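Local coordinates for protein histone-lysine N-methyltransferase family member SUVH9 (Arabidopsis thaliana, PDB 4NJ5) that plays a role in gene silencing, lacking methyltransferase activity itself, but may bind methylated DNA and recruit RNA polymerase V to chromatin, at residues A[253-258]-A[264-269]; A[361-366]-A[455-460]; A[76-81]-A[91-96]; A[72-77]-A[191-196]. All coordinates share one frame; numbering follows the deposited sequence.

Contact 1 (A[253-258]-A[264-269])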
loop_
_atom_site.group_PDB
_atom_site.type_symbol
_atom_site.label_atom_id
_atom_site.label_comp_id
_atom_site.label_asym_id
_atom_site.label_seq_id
_atom_site.Cartn_x
_atom_site.Cartn_y
_atom_site.Cartn_z
ATOM N N PHE A 253 2.137 -24.231 -6.134
ATOM C CA PHE A 253 1.252 -23.068 -6.088
ATOM C C PHE A 253 0.576 -22.853 -4.734
ATOM O O PHE A 253 -0.181 -21.898 -4.556
ATOM C CB PHE A 253 0.213 -23.120 -7.211
ATOM C CG PHE A 253 0.717 -22.591 -8.522
ATOM C CD1 PHE A 253 1.105 -21.265 -8.640
ATOM C CD2 PHE A 253 0.801 -23.413 -9.635
ATOM C CE1 PHE A 253 1.572 -20.771 -9.843
ATOM C CE2 PHE A 253 1.265 -22.925 -10.840
ATOM C CZ PHE A 253 1.651 -21.602 -10.944
ATOM N N ASP A 254 0.861 -23.736 -3.783
ATOM C CA ASP A 254 0.349 -23.592 -2.424
ATOM C C ASP A 254 1.171 -24.413 -1.431
ATOM O O ASP A 254 0.907 -25.602 -1.244
ATOM C CB ASP A 254 -1.127 -24.004 -2.357
ATOM C CG ASP A 254 -1.766 -23.663 -1.026
ATOM O OD1 ASP A 254 -1.187 -22.831 -0.297
ATOM O OD2 ASP A 254 -2.844 -24.215 -0.715
ATOM N N ILE A 255 2.172 -23.787 -0.811
ATOM C CA ILE A 255 3.000 -24.452 0.197
ATOM C C ILE A 255 2.261 -24.431 1.515
ATOM O O ILE A 255 2.495 -25.264 2.386
ATOM C CB ILE A 255 4.362 -23.767 0.375
ATOM C CG1 ILE A 255 4.174 -22.340 0.893
ATOM C CG2 ILE A 255 5.131 -23.781 -0.917
ATOM C CD1 ILE A 255 5.475 -21.684 1.328
ATOM N N SER A 256 1.357 -23.469 1.659
ATOM C CA SER A 256 0.402 -23.489 2.757
ATOM C C SER A 256 -0.322 -24.795 2.699
ATOM O O SER A 256 -0.756 -25.342 3.691
ATOM C CB SER A 256 -0.575 -22.338 2.632
ATOM O OG SER A 256 -1.874 -22.831 2.430
ATOM N N ASN A 257 -0.489 -25.268 1.482
ATOM C CA ASN A 257 -0.999 -26.615 1.257
ATOM C C ASN A 257 -2.408 -26.711 1.819
ATOM O O ASN A 257 -2.752 -27.620 2.596
ATOM C CB ASN A 257 -0.051 -27.678 1.872
ATOM C CG ASN A 257 0.124 -28.880 1.001
ATOM O OD1 ASN A 257 1.145 -29.027 0.318
ATOM N ND2 ASN A 257 -0.886 -29.742 0.983
ATOM N N GLY A 258 -3.218 -25.738 1.398
ATOM C CA GLY A 258 -4.618 -25.625 1.796
ATOM C C GLY A 258 -4.838 -25.261 3.265
ATOM O O GLY A 258 -5.992 -25.201 3.741
ATOM N N VAL A 264 -0.450 -20.108 -1.322
ATOM C CA VAL A 264 0.825 -19.414 -1.169
ATOM C C VAL A 264 1.818 -19.908 -2.211
ATOM O O VAL A 264 2.275 -21.047 -2.150
ATOM C CB VAL A 264 1.428 -19.607 0.235
ATOM C CG1 VAL A 264 2.725 -18.815 0.364
ATOM C CG2 VAL A 264 0.435 -19.177 1.301
ATOM N N TYR A 265 2.149 -19.045 -3.164
ATOM C CA TYR A 265 2.997 -19.441 -4.284
ATOM C C TYR A 265 4.438 -19.696 -3.864
ATOM O O TYR A 265 4.946 -19.070 -2.935
ATOM C CB TYR A 265 3.003 -18.368 -5.371
ATOM C CG TYR A 265 1.740 -18.255 -6.193
ATOM C CD1 TYR A 265 0.573 -18.920 -5.835
ATOM C CD2 TYR A 265 1.724 -17.479 -7.342
ATOM C CE1 TYR A 265 -0.575 -18.804 -6.602
ATOM C CE2 TYR A 265 0.592 -17.359 -8.110
ATOM C CZ TYR A 265 -0.556 -18.017 -7.740
ATOM O OH TYR A 265 -1.679 -17.884 -8.520
ATOM N N LEU A 266 5.095 -20.611 -4.567
ATOM C CA LEU A 266 6.521 -20.843 -4.389
ATOM C C LEU A 266 7.205 -20.804 -5.749
ATOM O O LEU A 266 6.956 -21.656 -6.601
ATOM C CB LEU A 266 6.775 -22.189 -3.714
ATOM C CG LEU A 266 8.260 -22.518 -3.553
ATOM C CD1 LEU A 266 8.917 -21.516 -2.618
ATOM C CD2 LEU A 266 8.462 -23.939 -3.060
ATOM N N PHE A 267 8.068 -19.816 -5.945
ATOM C CA PHE A 267 8.660 -19.565 -7.252
ATOM C C PHE A 267 10.180 -19.566 -7.194
ATOM O O PHE A 267 10.772 -19.023 -6.268
ATOM C CB PHE A 267 8.164 -18.227 -7.794
ATOM C CG PHE A 267 8.637 -17.925 -9.182
ATOM C CD1 PHE A 267 8.042 -18.535 -10.275
ATOM C CD2 PHE A 267 9.669 -17.026 -9.399
ATOM C CE1 PHE A 267 8.472 -18.259 -11.558
ATOM C CE2 PHE A 267 10.103 -16.744 -10.679
ATOM C CZ PHE A 267 9.503 -17.362 -11.761
ATOM N N ASN A 268 10.807 -20.176 -8.194
ATOM C CA ASN A 268 12.262 -20.241 -8.258
ATOM C C ASN A 268 12.748 -20.338 -9.699
ATOM O O ASN A 268 12.745 -21.415 -10.296
ATOM C CB ASN A 268 12.779 -21.420 -7.427
ATOM C CG ASN A 268 14.298 -21.537 -7.440
ATOM O OD1 ASN A 268 15.003 -20.652 -7.925
ATOM N ND2 ASN A 268 14.807 -22.639 -6.896
ATOM N N ASP A 269 13.159 -19.199 -10.251
ATOM C CA ASP A 269 13.664 -19.136 -11.620
ATOM C C ASP A 269 15.179 -18.990 -11.637
ATOM O O ASP A 269 15.760 -18.578 -12.639
ATOM C CB ASP A 269 13.015 -17.976 -12.383
ATOM C CG ASP A 269 13.393 -16.614 -11.821
ATOM O OD1 ASP A 269 13.887 -16.546 -10.674
ATOM O OD2 ASP A 269 13.184 -15.604 -12.523
#

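Contact 2 (A[361-366]-A[455-460])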
loop_
_atom_site.group_PDB
_atom_site.type_symbol
_atom_site.label_atom_id
_atom_site.label_comp_id
_atom_site.label_asym_id
_atom_site.label_seq_id
_atom_site.Cartn_x
_atom_site.Cartn_y
_atom_site.Cartn_z
ATOM N N ASN A 361 -4.590 -12.356 1.485
ATOM C CA ASN A 361 -3.900 -11.883 0.291
ATOM C C ASN A 361 -3.096 -12.995 -0.376
ATOM O O ASN A 361 -2.620 -13.913 0.291
ATOM C CB ASN A 361 -2.983 -10.708 0.635
ATOM C CG ASN A 361 -3.753 -9.439 0.931
ATOM O OD1 ASN A 361 -3.763 -8.958 2.063
ATOM N ND2 ASN A 361 -4.405 -8.887 -0.088
ATOM N N ARG A 362 -2.946 -12.918 -1.693
ATOM C CA ARG A 362 -2.175 -13.927 -2.407
ATOM C C ARG A 362 -0.698 -13.541 -2.408
ATOM O O ARG A 362 -0.308 -12.521 -2.979
ATOM C CB ARG A 362 -2.704 -14.112 -3.832
ATOM C CG ARG A 362 -2.237 -15.394 -4.515
ATOM C CD ARG A 362 -2.994 -15.650 -5.820
ATOM N NE ARG A 362 -4.220 -16.419 -5.627
ATOM C CZ ARG A 362 -5.411 -15.886 -5.370
ATOM N NH1 ARG A 362 -6.468 -16.671 -5.212
ATOM N NH2 ARG A 362 -5.548 -14.570 -5.268
ATOM N N LEU A 363 0.117 -14.356 -1.748
ATOM C CA LEU A 363 1.537 -14.064 -1.609
ATOM C C LEU A 363 2.406 -15.077 -2.345
ATOM O O LEU A 363 1.954 -16.166 -2.717
ATOM C CB LEU A 363 1.933 -14.034 -0.135
ATOM C CG LEU A 363 1.114 -13.129 0.781
ATOM C CD1 LEU A 363 1.567 -13.300 2.225
ATOM C CD2 LEU A 363 1.236 -11.683 0.340
ATOM N N GLU A 364 3.668 -14.707 -2.529
ATOM C CA GLU A 364 4.617 -15.516 -3.270
ATOM C C GLU A 364 5.969 -15.525 -2.574
ATOM O O GLU A 364 6.548 -14.473 -2.291
ATOM C CB GLU A 364 4.749 -14.984 -4.698
ATOM C CG GLU A 364 5.852 -15.619 -5.518
ATOM C CD GLU A 364 5.737 -15.275 -6.995
ATOM O OE1 GLU A 364 4.819 -15.806 -7.660
ATOM O OE2 GLU A 364 6.558 -14.470 -7.488
ATOM N N VAL A 365 6.448 -16.727 -2.275
ATOM C CA VAL A 365 7.777 -16.934 -1.729
ATOM C C VAL A 365 8.680 -17.257 -2.905
ATOM O O VAL A 365 8.499 -18.271 -3.572
ATOM C CB VAL A 365 7.789 -18.107 -0.734
ATOM C CG1 VAL A 365 9.201 -18.369 -0.225
ATOM C CG2 VAL A 365 6.845 -17.823 0.420
ATOM N N PHE A 366 9.640 -16.387 -3.178
ATOM C CA PHE A 366 10.452 -16.529 -4.372
ATOM C C PHE A 366 11.933 -16.615 -4.038
ATOM O O PHE A 366 12.405 -16.008 -3.075
ATOM C CB PHE A 366 10.193 -15.370 -5.336
ATOM C CG PHE A 366 10.652 -14.043 -4.817
ATOM C CD1 PHE A 366 9.863 -13.317 -3.941
ATOM C CD2 PHE A 366 11.877 -13.523 -5.201
ATOM C CE1 PHE A 366 10.283 -12.097 -3.456
ATOM C CE2 PHE A 366 12.305 -12.302 -4.723
ATOM C CZ PHE A 366 11.507 -11.587 -3.847
ATOM N N ARG A 455 6.441 -23.239 10.272
ATOM C CA ARG A 455 6.414 -21.818 9.948
ATOM C C ARG A 455 5.410 -21.552 8.835
ATOM O O ARG A 455 5.004 -22.472 8.123
ATOM C CB ARG A 455 7.794 -21.373 9.474
ATOM C CG ARG A 455 8.376 -22.297 8.416
ATOM C CD ARG A 455 9.405 -21.600 7.561
ATOM N NE ARG A 455 10.622 -21.274 8.296
ATOM C CZ ARG A 455 11.532 -20.407 7.866
ATOM N NH1 ARG A 455 11.348 -19.772 6.715
ATOM N NH2 ARG A 455 12.616 -20.165 8.588
ATOM N N ASN A 456 5.018 -20.289 8.686
ATOM C CA ASN A 456 4.151 -19.865 7.591
ATOM C C ASN A 456 4.916 -18.988 6.601
ATOM O O ASN A 456 6.137 -18.845 6.701
ATOM C CB ASN A 456 2.946 -19.095 8.123
ATOM C CG ASN A 456 3.314 -17.707 8.634
ATOM O OD1 ASN A 456 4.414 -17.488 9.147
ATOM N ND2 ASN A 456 2.390 -16.763 8.495
ATOM N N VAL A 457 4.186 -18.390 5.664
ATOM C CA VAL A 457 4.776 -17.567 4.610
ATOM C C VAL A 457 5.626 -16.426 5.179
ATOM O O VAL A 457 6.723 -16.144 4.681
ATOM C CB VAL A 457 3.680 -17.011 3.654
ATOM C CG1 VAL A 457 2.592 -16.271 4.436
ATOM C CG2 VAL A 457 4.288 -16.120 2.578
ATOM N N ALA A 458 5.130 -15.813 6.251
ATOM C CA ALA A 458 5.752 -14.635 6.851
ATOM C C ALA A 458 7.188 -14.873 7.316
ATOM O O ALA A 458 7.960 -13.929 7.468
ATOM C CB ALA A 458 4.903 -14.126 8.008
ATOM N N CYS A 459 7.541 -16.134 7.541
ATOM C CA CYS A 459 8.866 -16.463 8.045
ATOM C C CYS A 459 9.918 -16.424 6.946
ATOM O O CYS A 459 11.111 -16.554 7.215
ATOM C CB CYS A 459 8.853 -17.821 8.744
ATOM S SG CYS A 459 7.837 -17.844 10.243
ATOM N N TYR A 460 9.472 -16.234 5.709
ATOM C CA TYR A 460 10.405 -16.089 4.601
ATOM C C TYR A 460 10.642 -14.607 4.279
ATOM O O TYR A 460 11.407 -14.271 3.373
ATOM C CB TYR A 460 9.906 -16.853 3.369
ATOM C CG TYR A 460 9.644 -18.325 3.624
ATOM C CD1 TYR A 460 10.659 -19.263 3.497
ATOM C CD2 TYR A 460 8.379 -18.774 3.989
ATOM C CE1 TYR A 460 10.424 -20.611 3.731
ATOM C CE2 TYR A 460 8.134 -20.121 4.225
ATOM C CZ TYR A 460 9.159 -21.032 4.092
ATOM O OH TYR A 460 8.921 -22.368 4.323
#

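Contact 3 (A[76-81]-A[91-96])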
loop_
_atom_site.group_PDB
_atom_site.type_symbol
_atom_site.label_atom_id
_atom_site.label_comp_id
_atom_site.label_asym_id
_atom_site.label_seq_id
_atom_site.Cartn_x
_atom_site.Cartn_y
_atom_site.Cartn_z
ATOM N N PRO A 76 10.900 14.719 -7.512
ATOM C CA PRO A 76 11.879 14.125 -6.596
ATOM C C PRO A 76 11.200 13.360 -5.471
ATOM O O PRO A 76 10.303 13.898 -4.820
ATOM C CB PRO A 76 12.623 15.345 -6.042
ATOM C CG PRO A 76 12.456 16.393 -7.094
ATOM C CD PRO A 76 11.077 16.175 -7.637
ATOM N N GLY A 77 11.612 12.113 -5.267
ATOM C CA GLY A 77 11.041 11.280 -4.224
ATOM C C GLY A 77 9.906 10.397 -4.709
ATOM O O GLY A 77 9.536 9.435 -4.042
ATOM N N VAL A 78 9.340 10.728 -5.865
ATOM C CA VAL A 78 8.281 9.914 -6.449
ATOM C C VAL A 78 8.859 9.074 -7.574
ATOM O O VAL A 78 9.342 9.604 -8.572
ATOM C CB VAL A 78 7.123 10.770 -6.987
ATOM C CG1 VAL A 78 6.009 9.874 -7.528
ATOM C CG2 VAL A 78 6.591 11.684 -5.895
ATOM N N GLN A 79 8.812 7.760 -7.406
ATOM C CA GLN A 79 9.491 6.863 -8.324
ATOM C C GLN A 79 8.512 6.147 -9.233
ATOM O O GLN A 79 7.332 6.005 -8.908
ATOM C CB GLN A 79 10.304 5.835 -7.541
ATOM C CG GLN A 79 10.890 6.375 -6.255
ATOM C CD GLN A 79 12.038 5.529 -5.745
ATOM O OE1 GLN A 79 11.834 4.439 -5.210
ATOM N NE2 GLN A 79 13.256 6.027 -5.917
ATOM N N VAL A 80 9.015 5.695 -10.375
ATOM C CA VAL A 80 8.226 4.889 -11.287
ATOM C C VAL A 80 7.709 3.651 -10.568
ATOM O O VAL A 80 8.469 2.944 -9.904
ATOM C CB VAL A 80 9.057 4.452 -12.502
ATOM C CG1 VAL A 80 8.235 3.552 -13.409
ATOM C CG2 VAL A 80 9.555 5.672 -13.261
ATOM N N GLY A 81 6.409 3.406 -10.686
ATOM C CA GLY A 81 5.813 2.221 -10.103
ATOM C C GLY A 81 5.046 2.515 -8.832
ATOM O O GLY A 81 4.313 1.661 -8.335
ATOM N N CYS A 91 -2.392 15.157 -6.829
ATOM C CA CYS A 91 -2.152 16.580 -6.628
ATOM C C CYS A 91 -1.271 16.772 -5.407
ATOM O O CYS A 91 -0.349 17.593 -5.416
ATOM C CB CYS A 91 -3.466 17.341 -6.439
ATOM S SG CYS A 91 -4.649 17.131 -7.773
ATOM N N VAL A 92 -1.565 16.016 -4.353
ATOM C CA VAL A 92 -0.754 16.067 -3.138
ATOM C C VAL A 92 0.720 15.776 -3.436
ATOM O O VAL A 92 1.609 16.451 -2.921
ATOM C CB VAL A 92 -1.274 15.091 -2.062
ATOM C CG1 VAL A 92 -0.347 15.086 -0.851
ATOM C CG2 VAL A 92 -2.696 15.463 -1.654
ATOM N N MET A 93 0.970 14.784 -4.288
ATOM C CA MET A 93 2.338 14.403 -4.628
ATOM C C MET A 93 2.918 15.178 -5.809
ATOM O O MET A 93 3.984 14.831 -6.314
ATOM C CB MET A 93 2.434 12.899 -4.890
ATOM C CG MET A 93 3.106 12.133 -3.764
ATOM S SD MET A 93 2.408 12.564 -2.160
ATOM C CE MET A 93 0.773 11.847 -2.308
ATOM N N GLY A 94 2.216 16.219 -6.250
ATOM C CA GLY A 94 2.716 17.082 -7.308
ATOM C C GLY A 94 2.855 16.436 -8.676
ATOM O O GLY A 94 3.526 16.977 -9.557
ATOM N N LEU A 95 2.222 15.282 -8.864
ATOM C CA LEU A 95 2.290 14.575 -10.140
ATOM C C LEU A 95 1.345 15.171 -11.176
ATOM O O LEU A 95 1.689 15.292 -12.348
ATOM C CB LEU A 95 1.968 13.092 -9.950
ATOM C CG LEU A 95 3.080 12.209 -9.390
ATOM C CD1 LEU A 95 2.503 10.902 -8.866
ATOM C CD2 LEU A 95 4.145 11.947 -10.448
ATOM N N HIS A 96 0.150 15.538 -10.734
ATOM C CA HIS A 96 -0.882 16.016 -11.639
ATOM C C HIS A 96 -1.833 16.902 -10.855
ATOM O O HIS A 96 -2.417 16.466 -9.863
ATOM C CB HIS A 96 -1.636 14.831 -12.241
ATOM C CG HIS A 96 -2.448 15.174 -13.447
ATOM N ND1 HIS A 96 -3.697 15.759 -13.367
ATOM C CD2 HIS A 96 -2.204 15.006 -14.768
ATOM C CE1 HIS A 96 -4.176 15.938 -14.578
ATOM N NE2 HIS A 96 -3.289 15.488 -15.452
#

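Contact 4 (A[72-77]-A[191-196])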
loop_
_atom_site.group_PDB
_atom_site.type_symbol
_atom_site.label_atom_id
_atom_site.label_comp_id
_atom_site.label_asym_id
_atom_site.label_seq_id
_atom_site.Cartn_x
_atom_site.Cartn_y
_atom_site.Cartn_z
ATOM N N VAL A 72 9.115 20.382 -14.238
ATOM C CA VAL A 72 8.905 19.548 -15.415
ATOM C C VAL A 72 9.781 18.304 -15.311
ATOM O O VAL A 72 10.919 18.371 -14.838
ATOM C CB VAL A 72 9.147 20.326 -16.746
ATOM C CG1 VAL A 72 9.321 21.812 -16.474
ATOM C CG2 VAL A 72 10.338 19.768 -17.518
ATOM N N GLY A 73 9.240 17.164 -15.724
ATOM C CA GLY A 73 9.961 15.910 -15.620
ATOM C C GLY A 73 9.691 15.221 -14.298
ATOM O O GLY A 73 8.593 15.313 -13.762
ATOM N N SER A 74 10.698 14.543 -13.763
ATOM C CA SER A 74 10.521 13.743 -12.556
ATOM C C SER A 74 10.202 14.588 -11.321
ATOM O O SER A 74 10.728 15.685 -11.154
ATOM C CB SER A 74 11.767 12.891 -12.299
ATOM O OG SER A 74 12.165 12.202 -13.473
ATOM N N ILE A 75 9.321 14.071 -10.468
ATOM C CA ILE A 75 9.084 14.663 -9.160
ATOM C C ILE A 75 10.004 13.958 -8.162
ATOM O O ILE A 75 9.920 12.739 -7.995
ATOM C CB ILE A 75 7.613 14.509 -8.714
ATOM C CG1 ILE A 75 6.664 15.088 -9.769
ATOM C CG2 ILE A 75 7.382 15.177 -7.365
ATOM C CD1 ILE A 75 6.852 16.579 -10.040
ATOM N N PRO A 76 10.900 14.719 -7.512
ATOM C CA PRO A 76 11.879 14.125 -6.596
ATOM C C PRO A 76 11.200 13.360 -5.471
ATOM O O PRO A 76 10.303 13.898 -4.820
ATOM C CB PRO A 76 12.623 15.345 -6.042
ATOM C CG PRO A 76 12.456 16.393 -7.094
ATOM C CD PRO A 76 11.077 16.175 -7.637
ATOM N N GLY A 77 11.612 12.113 -5.267
ATOM C CA GLY A 77 11.041 11.280 -4.224
ATOM C C GLY A 77 9.906 10.397 -4.709
ATOM O O GLY A 77 9.536 9.435 -4.042
ATOM N N TYR A 191 -4.038 4.335 -9.548
ATOM C CA TYR A 191 -3.225 5.198 -10.405
ATOM C C TYR A 191 -1.754 4.872 -10.218
ATOM O O TYR A 191 -1.246 4.872 -9.097
ATOM C CB TYR A 191 -3.484 6.683 -10.121
ATOM C CG TYR A 191 -4.906 7.089 -10.404
ATOM C CD1 TYR A 191 -5.394 7.105 -11.702
ATOM C CD2 TYR A 191 -5.769 7.429 -9.373
ATOM C CE1 TYR A 191 -6.700 7.455 -11.966
ATOM C CE2 TYR A 191 -7.075 7.784 -9.626
ATOM C CZ TYR A 191 -7.539 7.791 -10.925
ATOM O OH TYR A 191 -8.843 8.142 -11.183
ATOM N N VAL A 192 -1.072 4.583 -11.321
ATOM C CA VAL A 192 0.337 4.229 -11.253
ATOM C C VAL A 192 1.183 5.157 -12.121
ATOM O O VAL A 192 0.819 5.482 -13.248
ATOM C CB VAL A 192 0.573 2.744 -11.622
ATOM C CG1 VAL A 192 0.117 2.453 -13.044
ATOM C CG2 VAL A 192 2.037 2.372 -11.426
ATOM N N TYR A 193 2.304 5.605 -11.572
ATOM C CA TYR A 193 3.207 6.483 -12.298
ATOM C C TYR A 193 4.107 5.658 -13.215
ATOM O O TYR A 193 4.806 4.761 -12.758
ATOM C CB TYR A 193 4.024 7.305 -11.305
ATOM C CG TYR A 193 5.101 8.154 -11.931
ATOM C CD1 TYR A 193 4.795 9.100 -12.900
ATOM C CD2 TYR A 193 6.428 8.029 -11.532
ATOM C CE1 TYR A 193 5.781 9.885 -13.469
ATOM C CE2 TYR A 193 7.420 8.810 -12.093
ATOM C CZ TYR A 193 7.091 9.737 -13.059
ATOM O OH TYR A 193 8.074 10.512 -13.621
ATOM N N ASP A 194 4.073 5.953 -14.512
ATOM C CA ASP A 194 4.855 5.197 -15.488
ATOM C C ASP A 194 6.079 5.952 -16.003
ATOM O O ASP A 194 6.760 5.486 -16.915
ATOM C CB ASP A 194 3.986 4.757 -16.672
ATOM C CG ASP A 194 3.190 3.496 -16.382
ATOM O OD1 ASP A 194 3.564 2.746 -15.452
ATOM O OD2 ASP A 194 2.193 3.249 -17.096
ATOM N N GLY A 195 6.354 7.120 -15.434
ATOM C CA GLY A 195 7.551 7.856 -15.794
ATOM C C GLY A 195 7.374 8.919 -16.864
ATOM O O GLY A 195 6.303 9.521 -17.002
ATOM N N LEU A 196 8.438 9.140 -17.632
ATOM C CA LEU A 196 8.510 10.262 -18.560
ATOM C C LEU A 196 8.390 9.845 -20.022
ATOM O O LEU A 196 8.991 8.866 -20.458
ATOM C CB LEU A 196 9.808 11.040 -18.339
ATOM C CG LEU A 196 10.002 11.552 -16.910
ATOM C CD1 LEU A 196 11.358 12.220 -16.738
ATOM C CD2 LEU A 196 8.873 12.505 -16.539
HETATM O O HOH W 1 10.458 9.825 -13.012
#

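Contact 1 (A[253-258]-A[264-269])
The Phe253 ring stands with its edge on one face of the Tyr265 ring, a T-shaped (edge-to-face) pair with centroids 4.9 Å apart and planes at 71°. CD1 of Phe253 lies over the centre of that face, 3.6 Å from Tyr265 CE1, and the carbonyl O of Phe253 comes within 3.3 Å of Tyr265 CD1. Beside the rings, the carboxylate of Asp254 ties the loop together. Its OD1 accepts Val264 N at 3.0 Å from above the carboxylate plane, and Ser256 OG at 2.8 Å on the syn side, while OD2 takes Gly258 N. With CG opposite the main-chain nitrogen (chi1 -171°), the carboxylate faces these donors. An alanine here would probably leave Val264 N, Ser256 OG and Gly258 N without the carboxylate that gathers them. Ile255 N donates to Val264 O at 3.1 Å, and the Ile255 side chain divides its branches, CG1 packing on Val264 CG1 and CG2 meeting Leu266 CB at 3.6 Å. Tyr265 OH is hydrogen-bonded to Leu238 O. The loop joins antiparallel strands 250-252 and 264-267, and the latter continues the sheet through its parallel neighbour, strand 363-367.

Contact 2 (A[361-366]-A[455-460])
Val457 O accepts Tyr460 N at 2.9 Å, a bond inside the 3-10 turn 457-460 that sets Val457 and Tyr460 side by side against strand 363-367. A second turn bond, Cys459 N to Asn456 O, supports the same geometry, and Val457 N is held by Tyr281 OH. Everything that then meets across the contact is apolar. Of the two methyls of Val365, CG1 goes to Tyr460 alone, CG2 to Val457 and the CD2 edge of the tyrosine. CG1, anti to the backbone N (chi1 177°), sits over one face of the Tyr460 ring, 4.3 Å from its centroid and 27° off the ring normal, which defines a CH-pi contact; CG2 meets CG2 of Val457 at 3.8 Å. Arg455 NH1 lies above the opposite face, so a methyl lies on one face and a single guanidinium nitrogen over the rim of the other. Leu363 completes the set: its CD1 touches Val457 CG1 at 3.8 Å, the two side chains crossing at about a right angle. An alanine in place of Val365 would probably lose the methyl over that face of Tyr460 and open a gap beside Val457. Strand 363-367 runs between strands 264-267 and 373-377 in the sheet, and Val457 also reaches Val264 and Val375. With apolar carbons alone meeting between the segments, position here depends on shape and burial, and the directional bonds stay within the turn and the sheet.

Contact 3 (A[76-81]-A[91-96])
Met93 and Leu95, on either side of Gly94 in a Schellman motif that ends helix 87-92, receive the side chain of Val78 from the loop before strand 83-84. The evidence for the motif is the pair of backbone bonds: Gly94 N returns to Cys91 O at 3.0 Å, and Leu95 N reaches the carbonyl of the residue just before Cys91. Gly94, at positive phi (66°), is the C-prime residue, while Met93 is the first residue to leave helical backbone angles. This reversal presents two apolar residues to one valine. Val78 CG1, trans to the valine's own nitrogen (chi1 -177°), points at the fork of Leu95, and the two side chains meet tip to tip. It lies 3.9 Å from Leu95 CD1 and 4.0 Å from Leu95 CD2, so both branches of the leucine share the one methyl. The other methyl, Val78 CG2, stands 4.1 Å from Met93 CG, with the side chains crossing at about a right angle, and equally far from Met93 O. The methionine chain bends at chi2 and again at chi3, so that the SD-CE end leads away from Val78 and CG does the touching. Both Met93 and Leu95 also rest on Phe84 of strand 83-84, and Leu95 on Ile75. The separations, all near van der Waals distance or a little beyond, imply weak dispersive packing: buried methyls seat the helix end against the loop of the SRA domain, and polar anchoring comes from the motif's backbone bonds together with Asn66, Ser120 and Arg175, which bind the Gly94 and Leu95 carbonyls.

Contact 4 (A[72-77]-A[191-196])
Within the SRA (YDG) domain, a member of the PUA-like clan, the loop 72-77 lies against the long strand 190-206, which pairs with strands 83-84, 174-180 and 212-220 in the domain's mixed sheet. Leu196 makes the direct van der Waals part of the contact. Its CD2 rests on the backbone of Gly73, 3.6 Å from Gly73 C, and its CD1 approaches the Ser74 hydroxyl, 3.4 Å from OG. Gly73 adopts backbone angles (phi 90°, psi -145°) at which a CB would be jammed against the preceding carbonyl; these angles by themselves call for glycine. Outside the two segments, Gly73 O is bonded to Arg175 NH1, and Leu196 also touches Arg175 on strand 174-180. The polar half goes through solvent. The Tyr193 and Ser74 hydroxyls are 4.4 Å apart (OH to OG), too far for a direct bond, and one water joins them. Tyr193 CG is anti to its own backbone nitrogen (chi1 174°), which carries the ring across to Ser74, while Gly195 N lies over the centre of one ring face. The bridging water, at the ring edge and in its plane, is hydrogen-bonded to Tyr193 OH at 2.6 Å and to Ser74 OG at 3.0 Å.

Overall arrangement
The four contacts form two touching pairs on separate parts of the chain. Contacts 1 and 2, with centres about 8 Å apart, meet through neighbouring strands 264-267 and 363-367 of one sheet, where a backbone hydrogen bond joins Tyr265 O and Val365 N at 2.9 Å. Contacts 3 and 4, about 5 Å apart between centres, share Pro76 and Gly77 in the SRA domain and join through the backbone hydrogen bond of Gly81 N and Tyr193 O. Between the pairs the centres lie 30 to 34 Å apart. Contacts 2 and 3 are wholly buried and carried by apolar side chains across their segments. Contact 1 mixes the hydrogen bonds of a carboxylate with ring packing, its Phe253 and Asp254 partly exposed, and contact 4 reaches the surface at Ser74, where one water bridges the two hydroxyls.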